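Local structure of protein - conserved hypothetical (Bacillus anthracis, 4LES) at residues 83-88 / 133-138; 90-95 / 183-188. The protein is of unknown function; its fold is made mainly of antiparallel beta-sheets, two of which face each other across a buried apolar interior. All coordinates share one frame; numbering follows the deposited sequence.

Interaction 1: residues 83-88 / 133-138; sequences FDVTVK and PSVDLV. With EOH (ethanol), chain D.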
loop_
_atom_site.group_PDB
_atom_site.type_symbol
_atom_site.label_atom_id
_atom_site.label_comp_id
_atom_site.label_asym_id
_atom_site.label_seq_id
_atom_site.Cartn_x
_atom_site.Cartn_y
_atom_site.Cartn_z
ATOM N N PHE A 83 0.960 5.464 16.296
ATOM C CA PHE A 83 0.956 4.210 15.580
ATOM C C PHE A 83 2.337 3.734 15.104
ATOM O O PHE A 83 3.166 4.538 14.698
ATOM C CB PHE A 83 0.115 4.384 14.285
ATOM C CG PHE A 83 -1.307 4.864 14.513
ATOM C CD1 PHE A 83 -2.340 3.961 14.710
ATOM C CD2 PHE A 83 -1.612 6.216 14.504
ATOM C CE1 PHE A 83 -3.645 4.391 14.918
ATOM C CE2 PHE A 83 -2.923 6.665 14.724
ATOM C CZ PHE A 83 -3.940 5.752 14.934
ATOM N N ASP A 84 2.542 2.416 15.121
ATOM C CA ASP A 84 3.720 1.785 14.494
ATOM C C ASP A 84 3.195 1.285 13.172
ATOM O O ASP A 84 2.261 0.486 13.146
ATOM C CB ASP A 84 4.273 0.605 15.309
ATOM C CG ASP A 84 5.168 1.064 16.464
ATOM O OD1 ASP A 84 5.610 2.236 16.444
ATOM O OD2 ASP A 84 5.409 0.252 17.386
ATOM N N VAL A 85 3.779 1.768 12.085
ATOM C CA VAL A 85 3.359 1.416 10.748
ATOM C C VAL A 85 4.342 0.441 10.128
ATOM O O VAL A 85 5.526 0.738 10.017
ATOM C CB VAL A 85 3.275 2.674 9.863
ATOM C CG1 VAL A 85 2.921 2.292 8.439
ATOM C CG2 VAL A 85 2.260 3.659 10.432
ATOM N N THR A 86 3.862 -0.731 9.744
ATOM C CA THR A 86 4.712 -1.733 9.120
ATOM C C THR A 86 4.474 -1.718 7.632
ATOM O O THR A 86 3.320 -1.720 7.187
ATOM C CB THR A 86 4.387 -3.128 9.654
ATOM O OG1 THR A 86 4.676 -3.161 11.041
ATOM C CG2 THR A 86 5.237 -4.192 8.956
ATOM N N VAL A 87 5.556 -1.645 6.862
ATOM C CA VAL A 87 5.490 -1.747 5.416
ATOM C C VAL A 87 6.066 -3.121 5.079
ATOM O O VAL A 87 7.211 -3.426 5.386
ATOM C CB VAL A 87 6.255 -0.631 4.705
ATOM C CG1 VAL A 87 6.155 -0.795 3.196
ATOM C CG2 VAL A 87 5.658 0.712 5.102
ATOM N N LYS A 88 5.259 -3.962 4.456
ATOM C CA LYS A 88 5.703 -5.318 4.209
ATOM C C LYS A 88 6.376 -5.438 2.887
ATOM O O LYS A 88 7.524 -5.786 2.808
ATOM C CB LYS A 88 4.529 -6.263 4.313
ATOM C CG LYS A 88 3.890 -6.232 5.685
ATOM C CD LYS A 88 2.670 -7.137 5.711
ATOM C CE LYS A 88 2.115 -7.205 7.112
ATOM N NZ LYS A 88 0.863 -8.012 7.193
ATOM N N PRO A 133 -1.061 7.158 10.020
ATOM C CA PRO A 133 -0.124 7.905 9.211
ATOM C C PRO A 133 -0.228 7.624 7.722
ATOM O O PRO A 133 -0.553 6.521 7.314
ATOM C CB PRO A 133 1.236 7.430 9.725
ATOM C CG PRO A 133 0.987 7.006 11.129
ATOM C CD PRO A 133 -0.386 6.400 11.088
ATOM N N SER A 134 0.092 8.630 6.922
ATOM C CA SER A 134 0.134 8.483 5.486
ATOM C C SER A 134 1.256 7.515 5.059
ATOM O O SER A 134 2.340 7.471 5.665
ATOM C CB SER A 134 0.437 9.839 4.859
ATOM O OG SER A 134 1.703 10.312 5.312
ATOM N N VAL A 135 0.980 6.733 4.030
ATOM C CA VAL A 135 1.965 5.838 3.432
ATOM C C VAL A 135 1.816 6.118 1.950
ATOM O O VAL A 135 0.784 5.811 1.377
ATOM C CB VAL A 135 1.688 4.342 3.735
ATOM C CG1 VAL A 135 2.694 3.461 3.009
ATOM C CG2 VAL A 135 1.726 4.055 5.237
ATOM N N ASP A 136 2.830 6.722 1.334
ATOM C CA ASP A 136 2.760 7.070 -0.078
ATOM C C ASP A 136 3.903 6.539 -0.918
ATOM O O ASP A 136 5.030 6.453 -0.469
ATOM C CB ASP A 136 2.790 8.565 -0.238
ATOM C CG ASP A 136 1.608 9.246 0.407
ATOM O OD1 ASP A 136 0.457 8.797 0.235
ATOM O OD2 ASP A 136 1.857 10.231 1.082
ATOM N N LEU A 137 3.555 6.196 -2.152
ATOM C CA LEU A 137 4.486 5.791 -3.152
ATOM C C LEU A 137 5.008 7.079 -3.741
ATOM O O LEU A 137 4.216 7.934 -4.158
ATOM C CB LEU A 137 3.798 4.976 -4.227
ATOM C CG LEU A 137 4.695 4.582 -5.385
ATOM C CD1 LEU A 137 5.706 3.525 -4.928
ATOM C CD2 LEU A 137 3.836 4.070 -6.522
ATOM N N VAL A 138 6.331 7.219 -3.796
ATOM C CA VAL A 138 6.950 8.453 -4.293
ATOM C C VAL A 138 8.052 8.140 -5.277
ATOM O O VAL A 138 8.817 7.178 -5.076
ATOM C CB VAL A 138 7.536 9.276 -3.147
ATOM C CG1 VAL A 138 8.072 10.617 -3.646
ATOM C CG2 VAL A 138 6.479 9.512 -2.087
HETATM C C1 EOH D . 5.290 -3.302 17.350
HETATM C C2 EOH D . 4.744 -2.888 18.703
HETATM O O EOH D . 4.849 -2.394 16.331
#

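Interaction 2: residues 90-95 / 183-188; sequences VVERDK and INKEKF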
loop_
_atom_site.group_PDB
_atom_site.type_symbol
_atom_site.label_atom_id
_atom_site.label_comp_id
_atom_site.label_asym_id
_atom_site.label_seq_id
_atom_site.Cartn_x
_atom_site.Cartn_y
_atom_site.Cartn_z
ATOM N N VAL A 90 6.232 -4.141 -1.575
ATOM C CA VAL A 90 5.675 -3.386 -2.677
ATOM C C VAL A 90 5.645 -4.397 -3.816
ATOM O O VAL A 90 6.633 -5.094 -4.031
ATOM C CB VAL A 90 6.544 -2.187 -3.056
ATOM C CG1 VAL A 90 6.021 -1.539 -4.319
ATOM C CG2 VAL A 90 6.607 -1.187 -1.905
ATOM N N VAL A 91 4.524 -4.494 -4.520
ATOM C CA VAL A 91 4.384 -5.466 -5.612
ATOM C C VAL A 91 3.942 -4.804 -6.907
ATOM O O VAL A 91 3.002 -4.032 -6.918
ATOM C CB VAL A 91 3.329 -6.517 -5.254
ATOM C CG1 VAL A 91 3.184 -7.548 -6.373
ATOM C CG2 VAL A 91 3.732 -7.210 -3.960
ATOM N N GLU A 92 4.636 -5.125 -7.987
ATOM C CA GLU A 92 4.332 -4.621 -9.314
ATOM C C GLU A 92 3.614 -5.741 -10.018
ATOM O O GLU A 92 4.171 -6.840 -10.167
ATOM C CB GLU A 92 5.642 -4.280 -10.047
ATOM C CG GLU A 92 5.474 -3.837 -11.484
ATOM C CD GLU A 92 6.803 -3.552 -12.173
ATOM O OE1 GLU A 92 7.871 -3.925 -11.643
ATOM O OE2 GLU A 92 6.771 -2.953 -13.265
ATOM N N ARG A 93 2.381 -5.497 -10.436
ATOM C CA ARG A 93 1.604 -6.548 -11.103
ATOM C C ARG A 93 0.667 -6.100 -12.206
ATOM O O ARG A 93 0.329 -4.938 -12.320
ATOM C CB ARG A 93 0.844 -7.390 -10.070
ATOM C CG ARG A 93 0.020 -6.623 -9.066
ATOM C CD ARG A 93 -0.244 -7.468 -7.825
ATOM N NE ARG A 93 -1.313 -8.425 -8.021
ATOM C CZ ARG A 93 -1.483 -9.547 -7.327
ATOM N NH1 ARG A 93 -2.512 -10.326 -7.609
ATOM N NH2 ARG A 93 -0.634 -9.920 -6.385
ATOM N N ASP A 94 0.270 -7.077 -13.010
ATOM C CA ASP A 94 -0.617 -6.896 -14.181
ATOM C C ASP A 94 -2.116 -6.855 -13.872
ATOM O O ASP A 94 -2.904 -6.491 -14.727
ATOM C CB ASP A 94 -0.384 -8.050 -15.164
ATOM C CG ASP A 94 -0.670 -9.437 -14.535
ATOM O OD1 ASP A 94 -0.596 -9.588 -13.286
ATOM O OD2 ASP A 94 -0.952 -10.387 -15.293
ATOM N N LYS A 95 -2.520 -7.256 -12.672
ATOM C CA LYS A 95 -3.935 -7.259 -12.326
ATOM C C LYS A 95 -4.183 -7.476 -10.834
ATOM O O LYS A 95 -3.275 -7.880 -10.082
ATOM C CB LYS A 95 -4.671 -8.353 -13.111
ATOM C CG LYS A 95 -4.214 -9.755 -12.748
ATOM C CD LYS A 95 -4.963 -10.848 -13.494
ATOM C CE LYS A 95 -4.461 -12.206 -13.022
ATOM N NZ LYS A 95 -5.169 -13.342 -13.663
ATOM N N ILE A 183 0.526 2.940 -12.317
ATOM C CA ILE A 183 1.718 3.654 -12.728
ATOM C C ILE A 183 2.186 3.247 -14.111
ATOM O O ILE A 183 1.975 2.109 -14.524
ATOM C CB ILE A 183 2.874 3.343 -11.737
ATOM C CG1 ILE A 183 2.472 3.695 -10.310
ATOM C CG2 ILE A 183 4.144 4.093 -12.100
ATOM C CD1 ILE A 183 2.204 5.173 -10.099
ATOM N N ASN A 184 2.822 4.179 -14.823
ATOM C CA ASN A 184 3.401 3.888 -16.129
ATOM C C ASN A 184 4.518 2.888 -15.904
ATOM O O ASN A 184 5.445 3.166 -15.140
ATOM C CB ASN A 184 3.958 5.154 -16.768
ATOM C CG ASN A 184 4.527 4.914 -18.157
ATOM O OD1 ASN A 184 5.404 4.074 -18.368
ATOM N ND2 ASN A 184 4.048 5.684 -19.105
ATOM N N LYS A 185 4.443 1.739 -16.573
ATOM C CA LYS A 185 5.422 0.679 -16.358
ATOM C C LYS A 185 6.858 1.103 -16.651
ATOM O O LYS A 185 7.759 0.885 -15.828
ATOM C CB LYS A 185 5.065 -0.556 -17.160
ATOM C CG LYS A 185 5.943 -1.733 -16.809
ATOM C CD LYS A 185 5.405 -3.008 -17.402
ATOM C CE LYS A 185 6.210 -4.199 -16.922
ATOM N NZ LYS A 185 5.559 -5.473 -17.320
ATOM N N GLU A 186 7.078 1.723 -17.805
ATOM C CA GLU A 186 8.420 2.188 -18.144
ATOM C C GLU A 186 8.952 3.120 -17.052
ATOM O O GLU A 186 10.104 3.017 -16.668
ATOM C CB GLU A 186 8.444 2.896 -19.500
ATOM C CG GLU A 186 7.912 2.056 -20.651
ATOM C CD GLU A 186 8.046 2.741 -22.008
ATOM O OE1 GLU A 186 9.173 3.143 -22.374
ATOM O OE2 GLU A 186 7.027 2.848 -22.729
ATOM N N LYS A 187 8.116 4.017 -16.537
ATOM C CA LYS A 187 8.571 4.941 -15.486
ATOM C C LYS A 187 8.913 4.196 -14.214
ATOM O O LYS A 187 9.932 4.464 -13.577
ATOM C CB LYS A 187 7.533 6.020 -15.189
ATOM C CG LYS A 187 7.300 6.946 -16.361
ATOM C CD LYS A 187 6.378 8.100 -16.018
ATOM C CE LYS A 187 6.178 8.995 -17.233
ATOM N NZ LYS A 187 5.257 10.130 -16.945
ATOM N N PHE A 188 8.055 3.265 -13.830
ATOM C CA PHE A 188 8.328 2.501 -12.645
ATOM C C PHE A 188 9.575 1.659 -12.824
ATOM O O PHE A 188 10.431 1.639 -11.956
ATOM C CB PHE A 188 7.163 1.594 -12.259
ATOM C CG PHE A 188 7.377 0.922 -10.943
ATOM C CD1 PHE A 188 7.130 1.598 -9.769
ATOM C CD2 PHE A 188 7.895 -0.356 -10.875
ATOM C CE1 PHE A 188 7.373 0.985 -8.543
ATOM C CE2 PHE A 188 8.138 -0.967 -9.657
ATOM C CZ PHE A 188 7.879 -0.303 -8.495
#

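Interaction 1: residues 83-88 / 133-138
The Pro133 ring sits between two side chains of the opposing strand, meeting Phe83 with its CD corner and Val85 with its CG corner. Phe83 and Pro133 cross obliquely: CD reaches Phe83 CD2 at 3.6 Å and also lies 3.8 Å from Phe83 CB, so the proline packs on the root of the phenylalanine as much as on its ring. With its ring swung to the backbone N side (chi1 -56°), Phe83 offers both CB and CD2 to that one proline carbon. Val85 divides its two methyls between partners. CG2, on the side of its own backbone N, comes 3.6 Å from Pro133 CG, while CG1, anti to that N (chi1 176°), comes 3.8 Å from Val135 CG2. The valine side chain runs antiparallel to each of the two, lying alongside them. These three pairings are wholly apolar, and all four residues are buried. Asp84, between Phe83 and Val85, points its CB away from this interface. Its OD2 lies 2.9 Å from the O of an ethanol molecule, probably from the crystallisation liquor; that O also pairs with Asp77 OD2, and which carboxylate receives its proton is not settled. Asp84 OD1 is hydrogen-bonded to His79. The 83-88 segment is an inner strand of the four-stranded antiparallel sheet, bonded through its backbone to 69-79 on one edge and 110-121 on the other. Val135 starts an outer strand of the three-stranded sheet, beside 193-197, and also touches Gln177 and Lys179 of strand 174-184, so the contact joins the inward faces of two sheets.

Interaction 2: residues 90-95 / 183-188
Arg93 NE gives a nearly straight hydrogen bond to Lys95 O (2.9 Å, N-H...O angle 179°) at the end of the strand whose Glu92 crosses to meet Phe188 and Lys185. The acceptor lies in the guanidinium plane, and this bond holds the arginine back over its own chain, on the far side of the strand from the contact. Glu92 reaches the other way. With CG anti to the backbone N (chi1 176°) and the chain extended beyond it, its carboxylate arrives beside the CD2-CE2 side of the Phe188 ring. OE1 stands 3.6 Å from Phe188 CE2, at the ring edge and near its plane, and CD is equally close to Phe188 CD2. Because OE1 lies at that edge, the anion faces ring hydrogens, an approach that is probably mildly favourable; the carboxylate plane is turned 68° from the ring plane. The other oxygen, OE2, is 3.8 Å from Lys185 CG, whose extended chain crosses the glutamate at about a right angle. Lys185 NZ remains 4.9 Å from OE2, too far for a salt bridge, though its positive charge may partly ease the closeness of OE2 to the like-charged Asp189. Phe188 is presented by the first turn of helix 185-190: Asn184 is the N-cap, its OD1 accepting from Lys187 N (3.3 Å) with the donor above the carbonyl plane, and its backbone O takes the N-H of Phe188. The phenylalanine ring further meets Trp193 and makes a cation-pi contact with Lys206. Strand 83-96, flanked by 69-79 and 110-121, is thus covered near its end by the short helix following strand 174-184, with Ile113 of strand 110-121 touching both Phe188 and Val90.

In the fold
Strand 83-96 enters both contacts, first with residues 83-88 and a few positions later with 90-95. From there the chain runs through strand 110-121 to 133-138, where interaction 1 closes a loop of 44 residues. It continues past helix 149-158 and returns along strand 174-184 to 183-188, where interaction 2 closes a loop of 87. The segments alternate, so the two loops cross. Their centres lie about 19 Å apart, yet they touch where Leu137 CD2 meets Ile183 CG1 at 4.0 Å. Interaction 1 ties the four-stranded sheet to the three-stranded one; interaction 2 ties an inner strand of the former to the helix following edge strand 174-184.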